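Local atomic coordinates of chitin binding protein (Streptomyces lividans, PDB entry 5FTZ), a protein that probably binds chitin or a related polysaccharide and, as a copper-dependent AA10 lytic polysaccharide monooxygenase, cleaves its chains oxidatively. Residues Pro62-Pro65 / Trp70-Thr73. Residues are numbered along the deposited sequence; the frame is centred on the assembly and turned at random.
Sequences PKQP and WPTT
The Lys-63/Gln-64 peptide lies over one face of the Trp-70 indole, and Gln-64 CA sits 3.9 Å from the centroid of the six-membered ring, 10° off the normal, a CH-pi contact. Lys-63 C is 3.3 Å from Trp-70 NE1. Pro-62 O comes instead at the ring's edge, near its plane, 3.4 Å from Trp-70 CD1. Beyond the ring, Gln-64 NE2 lies 3.9 Å from Pro-71 CD, the two side chains crossing at about a right angle. Chi1 of Gln-64 (71°) sets CG between its backbone N and carbonyl carbon; the chain then runs out extended, and NE2 hydrogen-bonds to Ala-69 O. One water ties the backbones together, donating to Pro-62 O (2.8 Å) and accepting from Trp-70 N (3.0 Å). The indole is fixed in turn by NE1 hydrogen-bonding to Ser-61 O and by a cation-pi contact with Arg-10. Cut back to alanine, Trp-70 would probably no longer give Ser-61 O a donor, and the 62-65 backbone would lose the face it rests on. In this surface loop leading into strand 73-74, then, the turn is held by the CH-pi contact, the Trp-70 NE1 to Ser-61 O hydrogen bond and the bridging water.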
loop_
_atom_site.group_PDB
_atom_site.type_symbol
_atom_site.label_atom_id
_atom_site.label_comp_id
_atom_site.label_asym_id
_atom_site.label_seq_id
_atom_site.Cartn_x
_atom_site.Cartn_y
_atom_site.Cartn_z
ATOM N N PRO A 62 4.549 20.091 30.607
ATOM C CA PRO A 62 5.562 21.069 30.240
ATOM C C PRO A 62 6.880 20.879 31.005
ATOM O O PRO A 62 7.863 21.526 30.656
ATOM C CB PRO A 62 4.909 22.371 30.640
ATOM C CG PRO A 62 3.891 22.049 31.644
ATOM C CD PRO A 62 3.388 20.698 31.292
ATOM N N LYS A 63 6.896 20.054 32.058
ATOM C CA LYS A 63 8.092 19.787 32.844
ATOM C C LYS A 63 8.263 18.279 32.926
ATOM O O LYS A 63 7.307 17.519 32.722
ATOM C CB LYS A 63 7.927 20.323 34.251
ATOM C CG LYS A 63 7.638 21.828 34.361
ATOM C CD LYS A 63 8.827 22.590 33.980
ATOM C CE LYS A 63 8.687 24.061 34.353
ATOM N NZ LYS A 63 9.985 24.760 34.205
ATOM N N GLN A 64 9.475 17.835 33.267
ATOM C CA GLN A 64 9.660 16.434 33.589
ATOM C C GLN A 64 8.880 16.097 34.889
ATOM O O GLN A 64 8.354 16.972 35.591
ATOM C CB GLN A 64 11.141 16.082 33.562
ATOM C CG GLN A 64 11.902 16.660 34.678
ATOM C CD GLN A 64 13.330 16.118 34.697
ATOM O OE1 GLN A 64 13.555 15.043 35.267
ATOM N NE2 GLN A 64 14.284 16.885 34.180
ATOM N N PRO A 65 8.691 14.802 35.166
ATOM C CA PRO A 65 7.810 14.428 36.264
ATOM C C PRO A 65 8.165 15.077 37.633
ATOM O O PRO A 65 7.253 15.434 38.379
ATOM C CB PRO A 65 7.968 12.908 36.297
ATOM C CG PRO A 65 8.180 12.569 34.851
ATOM C CD PRO A 65 9.052 13.648 34.327
ATOM N N TRP A 70 12.499 19.888 31.289
ATOM C CA TRP A 70 12.980 18.800 30.481
ATOM C C TRP A 70 14.393 19.073 30.045
ATOM O O TRP A 70 14.744 20.192 29.786
ATOM C CB TRP A 70 12.138 18.590 29.226
ATOM C CG TRP A 70 10.735 18.079 29.452
ATOM C CD1 TRP A 70 9.592 18.815 29.449
ATOM C CD2 TRP A 70 10.353 16.711 29.645
ATOM N NE1 TRP A 70 8.541 18.000 29.660
ATOM C CE2 TRP A 70 8.970 16.700 29.797
ATOM C CE3 TRP A 70 11.053 15.504 29.701
ATOM C CZ2 TRP A 70 8.259 15.521 29.984
ATOM C CZ3 TRP A 70 10.315 14.333 29.892
ATOM C CH2 TRP A 70 8.973 14.357 30.021
ATOM N N PRO A 71 15.228 18.025 29.978
ATOM C CA PRO A 71 16.556 18.241 29.359
ATOM C C PRO A 71 16.424 18.574 27.916
ATOM O O PRO A 71 15.502 18.094 27.241
ATOM C CB PRO A 71 17.269 16.897 29.524
ATOM C CG PRO A 71 16.228 15.914 29.726
ATOM C CD PRO A 71 15.023 16.616 30.311
ATOM N N THR A 72 17.371 19.337 27.388
ATOM C CA THR A 72 17.282 19.767 25.982
ATOM C C THR A 72 18.553 19.423 25.210
ATOM O O THR A 72 19.639 19.323 25.788
ATOM C CB THR A 72 17.105 21.280 25.828
ATOM O OG1 THR A 72 18.290 21.959 26.253
ATOM C CG2 THR A 72 15.963 21.857 26.604
ATOM N N THR A 73 18.415 19.298 23.896
ATOM C CA THR A 73 19.505 19.165 22.972
ATOM C C THR A 73 19.778 20.570 22.417
ATOM O O THR A 73 18.883 21.237 21.883
ATOM C CB THR A 73 19.153 18.222 21.847
ATOM O OG1 THR A 73 18.854 16.913 22.358
ATOM C CG2 THR A 73 20.285 18.080 20.815
HETATM O O HOH W 1 10.616 21.998 30.353
#